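Local coordinates for protein glutathione s-transferase I (Zea mays, PDB 1AXD) that catalyses the attachment of glutathione to electrophilic compounds and serves in the detoxification of herbicides in maize, at residues A[33-38]-A[52-57]; A[18-23]-A[69-74]; A[170-175]-A[200-205]. One frame throughout, in Å; residues are numbered along the deposited sequence.

Contact 1. Residues A[33-38]-A[52-57]; sequences INFATA and GQVPAL
The ring of Phe35 meets Val54 with its far end: CZ lies 3.7 Å from CG2 of Val54, and the methyl comes at the ring obliquely. His40, a little further along the loop, brings its own ring against Phe35 with the two planes at about 55°, so Phe35 has both an aromatic and an aliphatic neighbour, the latter at CZ. The backbone of the bound glutathione-derived peptide also packs against Phe35.

Val54 divides its two methyls between two neighbours. With CG1 anti to its own carbonyl carbon (chi1 -63°), that branch goes to Ile33, 3.8 Å from Ile33 CG1, while CG2 is left for the phenylalanine. Ile33 and Val54 pass alongside one another, pointing opposite ways, and both are buried.

No hydrogen bond joins the two segments. Within the 33-38 loop, Ala38 N to Phe35 O, 3.0 Å, spans a type I turn, and Asn34 OD1 takes the N-H of Ala36 from above the plane of the Asn34 side-chain carbonyl in an Asx turn.

Val54 also makes backbone hydrogen bonds to the bound peptide, and the peptide bond between it and Pro55 is cis. This is the cis-proline loop of the thioredoxin-like fold, which in glutathione transferases binds the backbone of glutathione.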
ATOM      1  N   ILE A  33      15.146   4.915 -17.622  1.00 27.31           N
ATOM      2  CA  ILE A  33      15.553   3.523 -17.655  1.00 25.46           C
ATOM      3  C   ILE A  33      14.861   2.951 -18.859  1.00 27.48           C
ATOM      4  O   ILE A  33      13.645   3.052 -18.957  1.00 27.90           O
ATOM      5  CB  ILE A  33      15.107   2.777 -16.386  1.00 24.54           C
ATOM      6  CG1 ILE A  33      15.748   3.414 -15.147  1.00 27.53           C
ATOM      7  CG2 ILE A  33      15.462   1.276 -16.481  1.00 17.61           C
ATOM      8  CD1 ILE A  33      17.227   3.182 -15.004  1.00 28.73           C
ATOM      9  N   ASN A  34      15.633   2.417 -19.797  1.00 24.01           N
ATOM     10  CA  ASN A  34      15.082   1.854 -21.014  1.00 22.51           C
ATOM     11  C   ASN A  34      14.695   0.425 -20.786  1.00 25.53           C
ATOM     12  O   ASN A  34      15.510  -0.351 -20.299  1.00 29.38           O
ATOM     13  CB  ASN A  34      16.118   1.964 -22.127  1.00 22.74           C
ATOM     14  CG  ASN A  34      15.565   1.610 -23.486  1.00 25.78           C
ATOM     15  OD1 ASN A  34      14.377   1.372 -23.657  1.00 25.52           O
ATOM     16  ND2 ASN A  34      16.446   1.564 -24.471  1.00 26.57           N
ATOM     17  N   PHE A  35      13.443   0.084 -21.049  1.00 21.85           N
ATOM     18  CA  PHE A  35      12.994  -1.280 -20.862  1.00 22.01           C
ATOM     19  C   PHE A  35      13.368  -2.082 -22.069  1.00 25.47           C
ATOM     20  O   PHE A  35      13.590  -3.280 -21.943  1.00 29.96           O
ATOM     21  CB  PHE A  35      11.478  -1.346 -20.615  1.00 24.19           C
ATOM     22  CG  PHE A  35      11.055  -0.966 -19.211  1.00 24.58           C
ATOM     23  CD1 PHE A  35      11.967  -0.951 -18.160  1.00 30.49           C
ATOM     24  CD2 PHE A  35       9.735  -0.629 -18.942  1.00 25.18           C
ATOM     25  CE1 PHE A  35      11.565  -0.602 -16.864  1.00 27.28           C
ATOM     26  CE2 PHE A  35       9.330  -0.281 -17.655  1.00 23.82           C
ATOM     27  CZ  PHE A  35      10.247  -0.269 -16.618  1.00 24.71           C
ATOM     28  N   ALA A  36      13.494  -1.432 -23.222  1.00 21.53           N
ATOM     29  CA  ALA A  36      13.851  -2.125 -24.456  1.00 25.77           C
ATOM     30  C   ALA A  36      15.184  -2.864 -24.374  1.00 30.05           C
ATOM     31  O   ALA A  36      15.342  -3.888 -25.025  1.00 32.55           O
ATOM     32  CB  ALA A  36      13.845  -1.144 -25.614  1.00 24.35           C
ATOM     33  N   THR A  37      16.132  -2.319 -23.611  1.00 29.96           N
ATOM     34  CA  THR A  37      17.450  -2.924 -23.443  1.00 26.46           C
ATOM     35  C   THR A  37      17.579  -3.567 -22.091  1.00 27.29           C
ATOM     36  O   THR A  37      18.688  -3.787 -21.646  1.00 31.51           O
ATOM     37  CB  THR A  37      18.587  -1.869 -23.627  1.00 25.11           C
ATOM     38  OG1 THR A  37      18.386  -0.768 -22.733  1.00 22.62           O
ATOM     39  CG2 THR A  37      18.612  -1.330 -25.076  1.00 23.60           C
ATOM     40  N   ALA A  38      16.453  -3.866 -21.440  1.00 26.43           N
ATOM     41  CA  ALA A  38      16.435  -4.495 -20.115  1.00 23.18           C
ATOM     42  C   ALA A  38      17.341  -3.833 -19.155  1.00 24.21           C
ATOM     43  O   ALA A  38      17.924  -4.500 -18.320  1.00 25.94           O
ATOM     44  CB  ALA A  38      16.740  -5.991 -20.214  1.00 19.43           C
ATOM     45  N   GLY A  52      14.147  -5.392  -9.479  1.00 17.93           N
ATOM     46  CA  GLY A  52      14.294  -4.941 -10.852  1.00 16.83           C
ATOM     47  C   GLY A  52      13.188  -4.154 -11.523  1.00 22.14           C
ATOM     48  O   GLY A  52      12.751  -4.500 -12.614  1.00 23.46           O
ATOM     49  N   GLN A  53      12.772  -3.053 -10.912  1.00 22.61           N
ATOM     50  CA  GLN A  53      11.736  -2.234 -11.517  1.00 25.21           C
ATOM     51  C   GLN A  53      11.877  -0.805 -11.138  1.00 25.64           C
ATOM     52  O   GLN A  53      12.763  -0.483 -10.359  1.00 22.21           O
ATOM     53  CB  GLN A  53      10.339  -2.773 -11.185  1.00 25.10           C
ATOM     54  CG  GLN A  53      10.017  -2.888  -9.715  1.00 23.24           C
ATOM     55  CD  GLN A  53       8.756  -3.699  -9.436  1.00 24.17           C
ATOM     56  OE1 GLN A  53       8.236  -3.663  -8.338  1.00 37.40           O
ATOM     57  NE2 GLN A  53       8.266  -4.429 -10.429  1.00 17.73           N
ATOM     58  N   VAL A  54      11.083   0.062 -11.759  1.00 25.58           N
ATOM     59  CA  VAL A  54      11.121   1.496 -11.471  1.00 24.07           C
ATOM     60  C   VAL A  54       9.825   1.880 -10.839  1.00 21.67           C
ATOM     61  O   VAL A  54       8.814   1.266 -11.142  1.00 26.08           O
ATOM     62  CB  VAL A  54      11.348   2.345 -12.761  1.00 23.46           C
ATOM     63  CG1 VAL A  54      12.718   2.020 -13.386  1.00 17.22           C
ATOM     64  CG2 VAL A  54      10.223   2.094 -13.782  1.00 23.36           C
ATOM     65  N   PRO A  55       9.802   2.951 -10.028  1.00 20.97           N
ATOM     66  CA  PRO A  55      10.910   3.843  -9.663  1.00 19.29           C
ATOM     67  C   PRO A  55      11.882   3.360  -8.634  1.00 18.27           C
ATOM     68  O   PRO A  55      11.621   2.373  -7.964  1.00 18.88           O
ATOM     69  CB  PRO A  55      10.178   5.077  -9.151  1.00 16.69           C
ATOM     70  CG  PRO A  55       9.037   4.467  -8.417  1.00 20.44           C
ATOM     71  CD  PRO A  55       8.553   3.398  -9.385  1.00 20.48           C
ATOM     72  N   ALA A  56      12.982   4.098  -8.513  1.00 16.62           N
ATOM     73  CA  ALA A  56      14.049   3.859  -7.557  1.00 16.06           C
ATOM     74  C   ALA A  56      14.635   5.237  -7.266  1.00 19.34           C
ATOM     75  O   ALA A  56      14.764   6.026  -8.194  1.00 18.45           O
ATOM     76  CB  ALA A  56      15.102   2.917  -8.161  1.00 10.41           C
ATOM     77  N   LEU A  57      14.900   5.560  -6.002  1.00 22.33           N
ATOM     78  CA  LEU A  57      15.478   6.862  -5.657  1.00 26.74           C
ATOM     79  C   LEU A  57      16.803   6.723  -4.941  1.00 30.41           C
ATOM     80  O   LEU A  57      16.972   5.806  -4.143  1.00 26.31           O
ATOM     81  CB  LEU A  57      14.527   7.692  -4.782  1.00 28.99           C
ATOM     82  CG  LEU A  57      14.997   9.135  -4.500  1.00 28.83           C
ATOM     83  CD1 LEU A  57      14.403  10.104  -5.528  1.00 22.72           C
ATOM     84  CD2 LEU A  57      14.592   9.574  -3.091  1.00 31.41           C
TER

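Contact 2. Residues A[18-23]-A[69-74]; sequences ATALEE and AICKYA
The backbones of Ala20 and Cys71 come within 5.7 Å of each other, CA to CA, and those of Leu21 and Ala74 within 5.8 Å. Both segments are fully helical, 18-23 from helix 14-24 and 69-74 from helix 67-78, and they run in broadly the same sense. So close an approach is possible because small residues face the seam: Ala20 and Ala74 each point their CB toward the opposite helix.

Two side-chain pairs fill the interface. At the first, Cys71 makes its nearest approach with CB, 4.1 Å from Ala20 CB. Its SG, anti to the carbonyl carbon (chi1 -61°), lies only slightly further off, 4.4 Å from Ala20 CB. At the second, the bond from CA to CB of Leu21 points neither at the other helix nor away from it, and the outer branch turns to it: CD2 lies 3.4 Å from Ala74 CB, a close contact, with Leu21 CG following at 4.1 Å from the same methyl. No hydrogen bond joins the two segments, and all four touching residues are buried.

The surroundings close the seam with more apolar groups and put charge at its margin. Leu162, from the short helix 162-165, packs on Ala20 and Cys71 together. Glu23, at the end of the first segment, forms a salt bridge with Arg199.

Behind the second helix, Ile70 and Tyr73 lie on strand 62-65. The arrangement is that of the N-terminal thioredoxin-like domain of glutathione transferases, where these two helices pack side by side on one face of the sheet, the face turned to the helical C-terminal domain.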
ATOM      1  N   ALA A  18       7.535  12.145  -8.630  1.00 20.10           N
ATOM      2  CA  ALA A  18       7.857  13.488  -9.113  1.00 16.14           C
ATOM      3  C   ALA A  18       6.930  14.492  -8.540  1.00 19.26           C
ATOM      4  O   ALA A  18       7.361  15.589  -8.249  1.00 27.77           O
ATOM      5  CB  ALA A  18       7.854  13.529 -10.649  1.00 18.45           C
ATOM      6  N   THR A  19       5.673  14.121  -8.315  1.00 17.59           N
ATOM      7  CA  THR A  19       4.696  15.042  -7.743  1.00 18.41           C
ATOM      8  C   THR A  19       5.094  15.463  -6.349  1.00 23.35           C
ATOM      9  O   THR A  19       5.077  16.643  -6.053  1.00 29.56           O
ATOM     10  CB  THR A  19       3.307  14.399  -7.644  1.00 18.42           C
ATOM     11  OG1 THR A  19       2.961  13.821  -8.902  1.00 18.10           O
ATOM     12  CG2 THR A  19       2.248  15.461  -7.262  1.00 11.01           C
ATOM     13  N   ALA A  20       5.431  14.502  -5.494  1.00 23.27           N
ATOM     14  CA  ALA A  20       5.814  14.793  -4.117  1.00 22.81           C
ATOM     15  C   ALA A  20       7.138  15.526  -4.030  1.00 24.42           C
ATOM     16  O   ALA A  20       7.284  16.405  -3.190  1.00 23.80           O
ATOM     17  CB  ALA A  20       5.832  13.491  -3.295  1.00 14.47           C
ATOM     18  N   LEU A  21       8.084  15.186  -4.898  1.00 21.59           N
ATOM     19  CA  LEU A  21       9.385  15.824  -4.883  1.00 21.16           C
ATOM     20  C   LEU A  21       9.235  17.253  -5.273  1.00 26.91           C
ATOM     21  O   LEU A  21       9.845  18.114  -4.659  1.00 26.93           O
ATOM     22  CB  LEU A  21      10.329  15.075  -5.817  1.00 22.06           C
ATOM     23  CG  LEU A  21      10.755  13.678  -5.314  1.00 22.73           C
ATOM     24  CD1 LEU A  21      11.222  12.776  -6.473  1.00 23.14           C
ATOM     25  CD2 LEU A  21      11.866  13.797  -4.268  1.00 15.18           C
ATOM     26  N   GLU A  22       8.373  17.518  -6.251  1.00 31.58           N
ATOM     27  CA  GLU A  22       8.116  18.877  -6.717  1.00 31.97           C
ATOM     28  C   GLU A  22       7.434  19.710  -5.657  1.00 34.38           C
ATOM     29  O   GLU A  22       7.703  20.894  -5.561  1.00 40.31           O
ATOM     30  CB  GLU A  22       7.239  18.854  -7.974  1.00 28.89           C
ATOM     31  CG  GLU A  22       7.924  18.336  -9.234  1.00 35.23           C
ATOM     32  CD  GLU A  22       9.048  19.239  -9.729  1.00 38.53           C
ATOM     33  OE1 GLU A  22       9.072  20.426  -9.353  1.00 45.04           O
ATOM     34  OE2 GLU A  22       9.903  18.771 -10.512  1.00 38.85           O
ATOM     35  N   GLU A  23       6.544  19.098  -4.887  1.00 35.96           N
ATOM     36  CA  GLU A  23       5.795  19.785  -3.845  1.00 35.56           C
ATOM     37  C   GLU A  23       6.638  20.044  -2.606  1.00 37.13           C
ATOM     38  O   GLU A  23       6.499  21.090  -1.990  1.00 38.33           O
ATOM     39  CB  GLU A  23       4.547  18.965  -3.499  1.00 32.06           C
ATOM     40  CG  GLU A  23       3.566  19.644  -2.562  1.00 41.04           C
ATOM     41  CD  GLU A  23       2.868  20.857  -3.171  1.00 43.10           C
ATOM     42  OE1 GLU A  23       2.330  20.753  -4.296  1.00 44.89           O
ATOM     43  OE2 GLU A  23       2.836  21.913  -2.507  1.00 45.30           O
ATOM     44  N   ALA A  69       6.734   4.741  -0.901  1.00 21.26           N
ATOM     45  CA  ALA A  69       7.757   4.849   0.135  1.00 19.21           C
ATOM     46  C   ALA A  69       8.629   6.038  -0.212  1.00 19.17           C
ATOM     47  O   ALA A  69       8.925   6.830   0.665  1.00 23.08           O
ATOM     48  CB  ALA A  69       8.582   3.565   0.229  1.00 15.17           C
ATOM     49  N   ILE A  70       8.999   6.180  -1.485  1.00 15.86           N
ATOM     50  CA  ILE A  70       9.827   7.301  -1.948  1.00 17.46           C
ATOM     51  C   ILE A  70       9.152   8.626  -1.700  1.00 19.50           C
ATOM     52  O   ILE A  70       9.830   9.611  -1.465  1.00 22.86           O
ATOM     53  CB  ILE A  70      10.129   7.182  -3.457  1.00 18.01           C
ATOM     54  CG1 ILE A  70      10.974   5.926  -3.723  1.00 13.59           C
ATOM     55  CG2 ILE A  70      10.842   8.457  -3.965  1.00 17.01           C
ATOM     56  CD1 ILE A  70      11.121   5.582  -5.177  1.00  3.65           C
ATOM     57  N   CYS A  71       7.823   8.636  -1.755  1.00 21.74           N
ATOM     58  CA  CYS A  71       7.023   9.828  -1.528  1.00 18.18           C
ATOM     59  C   CYS A  71       7.077  10.248  -0.082  1.00 18.61           C
ATOM     60  O   CYS A  71       7.354  11.396   0.185  1.00 29.33           O
ATOM     61  CB  CYS A  71       5.560   9.587  -1.957  1.00 22.75           C
ATOM     62  SG  CYS A  71       5.266   9.164  -3.722  1.00 22.03           S
ATOM     63  N   LYS A  72       6.840   9.341   0.855  1.00 18.36           N
ATOM     64  CA  LYS A  72       6.882   9.711   2.264  1.00 16.46           C
ATOM     65  C   LYS A  72       8.236  10.236   2.625  1.00 18.88           C
ATOM     66  O   LYS A  72       8.328  11.121   3.445  1.00 21.89           O
ATOM     67  CB  LYS A  72       6.523   8.531   3.165  1.00 17.58           C
ATOM     68  CG  LYS A  72       5.164   7.934   2.900  1.00 29.19           C
ATOM     69  CD  LYS A  72       4.797   6.901   3.956  1.00 36.82           C
ATOM     70  CE  LYS A  72       3.549   6.086   3.566  1.00 43.52           C
ATOM     71  NZ  LYS A  72       3.742   5.205   2.364  1.00 42.24           N
ATOM     72  N   TYR A  73       9.290   9.708   2.023  1.00 18.89           N
ATOM     73  CA  TYR A  73      10.637  10.180   2.311  1.00 18.18           C
ATOM     74  C   TYR A  73      10.878  11.601   1.851  1.00 20.61           C
ATOM     75  O   TYR A  73      11.477  12.367   2.581  1.00 25.74           O
ATOM     76  CB  TYR A  73      11.657   9.265   1.657  1.00 17.75           C
ATOM     77  CG  TYR A  73      13.084   9.723   1.826  1.00 20.00           C
ATOM     78  CD1 TYR A  73      13.769   9.498   3.011  1.00 18.96           C
ATOM     79  CD2 TYR A  73      13.768  10.328   0.777  1.00 20.22           C
ATOM     80  CE1 TYR A  73      15.091   9.849   3.144  1.00 25.11           C
ATOM     81  CE2 TYR A  73      15.097  10.681   0.903  1.00 20.56           C
ATOM     82  CZ  TYR A  73      15.750  10.436   2.087  1.00 24.28           C
ATOM     83  OH  TYR A  73      17.083  10.726   2.202  1.00 30.08           O
ATOM     84  N   ALA A  74      10.465  11.947   0.642  1.00 18.33           N
ATOM     85  CA  ALA A  74      10.680  13.299   0.156  1.00 19.61           C
ATOM     86  C   ALA A  74       9.975  14.312   1.025  1.00 25.00           C
ATOM     87  O   ALA A  74      10.470  15.421   1.185  1.00 27.28           O
ATOM     88  CB  ALA A  74      10.225  13.400  -1.287  1.00 23.49           C
TER

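Contact 3. Residues A[170-175]-A[200-205]; sequences VTLCLF and PSVQKV
Apolar packing comes first, and nearly all of it goes through one atom: CD1 of Leu172, which lies against both Val202 and Val205. It is 4.3 Å from Val205 CG1 and 4.5 Å from Val202 CG1, two methyls three residues apart on the same face of helix 200-208. The leucine sets out toward that helix, and a chi2 of 179° extends CD1 to it, across the 8.9 Å that separate the CA atoms of Leu172 and Val202. Trp193 and Met209 also pack against Leu172.

Both segments belong to the helical part of the glutathione transferase fold, helix 168-174 meeting the last helix of the chain. That helix serves two neighbours, because Val205 also touches Thr19 of helix 14-24 in the thioredoxin-like part.

Next to the backbone, the contact is only van der Waals: the carbonyl oxygen of Val202 lies 4.1 Å from Leu172 CD1. No hydrogen bond crosses between the segments. The polar bonds nearby point elsewhere, Ser201 OG bonding to Glu23 OE1, and Thr171 OG1 to the hydroxyl of Tyr105.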
ATOM      1  N   VAL A 170      -2.098   9.319 -11.709  1.00 20.59           N
ATOM      2  CA  VAL A 170      -3.083   8.493 -12.400  1.00 20.15           C
ATOM      3  C   VAL A 170      -4.243   9.320 -12.875  1.00 21.11           C
ATOM      4  O   VAL A 170      -4.777   9.030 -13.938  1.00 26.39           O
ATOM      5  CB  VAL A 170      -3.650   7.343 -11.534  1.00 15.73           C
ATOM      6  CG1 VAL A 170      -2.584   6.269 -11.314  1.00 26.03           C
ATOM      7  CG2 VAL A 170      -4.189   7.873 -10.210  1.00 13.08           C
ATOM      8  N   THR A 171      -4.637  10.342 -12.114  1.00 20.66           N
ATOM      9  CA  THR A 171      -5.769  11.171 -12.498  1.00 23.02           C
ATOM     10  C   THR A 171      -5.455  12.034 -13.661  1.00 21.23           C
ATOM     11  O   THR A 171      -6.324  12.259 -14.478  1.00 20.08           O
ATOM     12  CB  THR A 171      -6.315  11.988 -11.324  1.00 23.76           C
ATOM     13  OG1 THR A 171      -6.531  11.110 -10.218  1.00 24.74           O
ATOM     14  CG2 THR A 171      -7.679  12.603 -11.684  1.00 22.53           C
ATOM     15  N   LEU A 172      -4.215  12.482 -13.782  1.00 22.74           N
ATOM     16  CA  LEU A 172      -3.828  13.290 -14.932  1.00 27.15           C
ATOM     17  C   LEU A 172      -4.016  12.450 -16.163  1.00 29.76           C
ATOM     18  O   LEU A 172      -4.506  12.958 -17.160  1.00 35.00           O
ATOM     19  CB  LEU A 172      -2.370  13.735 -14.831  1.00 27.83           C
ATOM     20  CG  LEU A 172      -2.143  15.050 -14.095  1.00 30.20           C
ATOM     21  CD1 LEU A 172      -0.639  15.381 -14.027  1.00 30.38           C
ATOM     22  CD2 LEU A 172      -2.903  16.145 -14.843  1.00 28.23           C
ATOM     23  N   CYS A 173      -3.651  11.171 -16.091  1.00 27.64           N
ATOM     24  CA  CYS A 173      -3.812  10.273 -17.224  1.00 28.17           C
ATOM     25  C   CYS A 173      -5.252  10.132 -17.542  1.00 29.79           C
ATOM     26  O   CYS A 173      -5.619  10.242 -18.696  1.00 34.63           O
ATOM     27  CB  CYS A 173      -3.215   8.903 -16.926  1.00 29.95           C
ATOM     28  SG  CYS A 173      -1.434   8.840 -17.037  1.00 36.89           S
ATOM     29  N   LEU A 174      -6.081   9.897 -16.533  1.00 32.28           N
ATOM     30  CA  LEU A 174      -7.519   9.766 -16.749  1.00 32.91           C
ATOM     31  C   LEU A 174      -8.036  11.019 -17.453  1.00 35.94           C
ATOM     32  O   LEU A 174      -8.811  10.909 -18.394  1.00 36.75           O
ATOM     33  CB  LEU A 174      -8.236   9.585 -15.405  1.00 25.88           C
ATOM     34  CG  LEU A 174      -9.765   9.588 -15.427  1.00 20.08           C
ATOM     35  CD1 LEU A 174     -10.275   8.356 -16.198  1.00 17.85           C
ATOM     36  CD2 LEU A 174     -10.303   9.609 -13.983  1.00 19.30           C
ATOM     37  N   PHE A 175      -7.536  12.180 -17.039  1.00 38.01           N
ATOM     38  CA  PHE A 175      -7.943  13.461 -17.600  1.00 36.49           C
ATOM     39  C   PHE A 175      -7.510  13.681 -19.031  1.00 37.02           C
ATOM     40  O   PHE A 175      -7.868  14.693 -19.605  1.00 44.10           O
ATOM     41  CB  PHE A 175      -7.439  14.598 -16.713  1.00 33.15           C
ATOM     42  CG  PHE A 175      -8.443  15.682 -16.506  1.00 35.41           C
ATOM     43  CD1 PHE A 175      -9.672  15.400 -15.916  1.00 37.59           C
ATOM     44  CD2 PHE A 175      -8.175  16.985 -16.916  1.00 40.81           C
ATOM     45  CE1 PHE A 175     -10.632  16.397 -15.735  1.00 36.35           C
ATOM     46  CE2 PHE A 175      -9.126  17.999 -16.743  1.00 42.90           C
ATOM     47  CZ  PHE A 175     -10.359  17.700 -16.149  1.00 42.20           C
ATOM     48  N   PRO A 200       1.638  24.441  -9.033  1.00 36.47           N
ATOM     49  CA  PRO A 200       2.793  24.387  -9.928  1.00 36.40           C
ATOM     50  C   PRO A 200       3.407  23.016  -9.995  1.00 36.62           C
ATOM     51  O   PRO A 200       3.799  22.598 -11.072  1.00 39.83           O
ATOM     52  CB  PRO A 200       3.742  25.402  -9.305  1.00 36.50           C
ATOM     53  CG  PRO A 200       2.798  26.440  -8.801  1.00 38.59           C
ATOM     54  CD  PRO A 200       1.742  25.596  -8.125  1.00 38.34           C
ATOM     55  N   SER A 201       3.472  22.310  -8.867  1.00 34.69           N
ATOM     56  CA  SER A 201       4.041  20.964  -8.834  1.00 32.64           C
ATOM     57  C   SER A 201       3.308  20.061  -9.789  1.00 31.69           C
ATOM     58  O   SER A 201       3.941  19.310 -10.515  1.00 28.93           O
ATOM     59  CB  SER A 201       3.935  20.398  -7.427  1.00 32.08           C
ATOM     60  OG  SER A 201       2.581  20.360  -7.010  1.00 31.04           O
ATOM     61  N   VAL A 202       1.981  20.160  -9.791  1.00 31.71           N
ATOM     62  CA  VAL A 202       1.109  19.364 -10.652  1.00 33.71           C
ATOM     63  C   VAL A 202       1.278  19.736 -12.112  1.00 35.36           C
ATOM     64  O   VAL A 202       1.311  18.853 -12.959  1.00 32.47           O
ATOM     65  CB  VAL A 202      -0.367  19.548 -10.232  1.00 32.88           C
ATOM     66  CG1 VAL A 202      -1.305  18.749 -11.147  1.00 33.27           C
ATOM     67  CG2 VAL A 202      -0.548  19.122  -8.758  1.00 32.67           C
ATOM     68  N   GLN A 203       1.403  21.030 -12.394  1.00 40.82           N
ATOM     69  CA  GLN A 203       1.585  21.519 -13.760  1.00 44.02           C
ATOM     70  C   GLN A 203       2.897  21.033 -14.333  1.00 43.64           C
ATOM     71  O   GLN A 203       2.947  20.688 -15.502  1.00 45.77           O
ATOM     72  CB  GLN A 203       1.530  23.047 -13.783  1.00 48.14           C
ATOM     73  CG  GLN A 203       0.192  23.624 -13.354  1.00 57.22           C
ATOM     74  CD  GLN A 203       0.226  25.138 -13.183  1.00 65.90           C
ATOM     75  OE1 GLN A 203       1.281  25.732 -12.993  1.00 70.73           O
ATOM     76  NE2 GLN A 203      -0.942  25.761 -13.238  1.00 68.89           N
ATOM     77  N   LYS A 204       3.946  21.004 -13.518  1.00 43.16           N
ATOM     78  CA  LYS A 204       5.259  20.531 -13.951  1.00 39.44           C
ATOM     79  C   LYS A 204       5.166  19.065 -14.264  1.00 37.11           C
ATOM     80  O   LYS A 204       5.603  18.651 -15.326  1.00 33.72           O
ATOM     81  CB  LYS A 204       6.294  20.796 -12.849  1.00 41.47           C
ATOM     82  CG  LYS A 204       7.600  20.001 -12.943  1.00 49.76           C
ATOM     83  CD  LYS A 204       8.393  20.279 -14.211  1.00 57.00           C
ATOM     84  CE  LYS A 204       9.756  19.591 -14.164  1.00 61.47           C
ATOM     85  NZ  LYS A 204      10.514  19.731 -15.445  1.00 63.68           N
ATOM     86  N   VAL A 205       4.562  18.296 -13.362  1.00 37.00           N
ATOM     87  CA  VAL A 205       4.402  16.859 -13.550  1.00 36.95           C
ATOM     88  C   VAL A 205       3.646  16.598 -14.809  1.00 36.22           C
ATOM     89  O   VAL A 205       4.046  15.750 -15.580  1.00 37.88           O
ATOM     90  CB  VAL A 205       3.670  16.216 -12.348  1.00 37.95           C
ATOM     91  CG1 VAL A 205       3.385  14.723 -12.610  1.00 33.22           C
ATOM     92  CG2 VAL A 205       4.531  16.364 -11.084  1.00 43.66           C
TER

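Overall arrangement
Contact 2 is fully buried and contact 3 mostly so, their centres about 10 and 9 Å from the chain centre, whereas contact 1, at 18 Å, has an exposed member and borders the bound ligand. All three are apolar across the seam, but contact 2 brings helix backbones together over small residues, contact 3 spans a wider gap with one leucine, and contact 1 joins two loop regions. Ile70 ties contacts 1 and 2 by packing on Pro55 and Leu57. Helix 14-24 of contact 2 meets helix 200-208 of contact 3, with Glu22 lying on Ser201 and Lys204. Contacts 1 and 3 do not touch, their nearest atoms being about 12 Å apart.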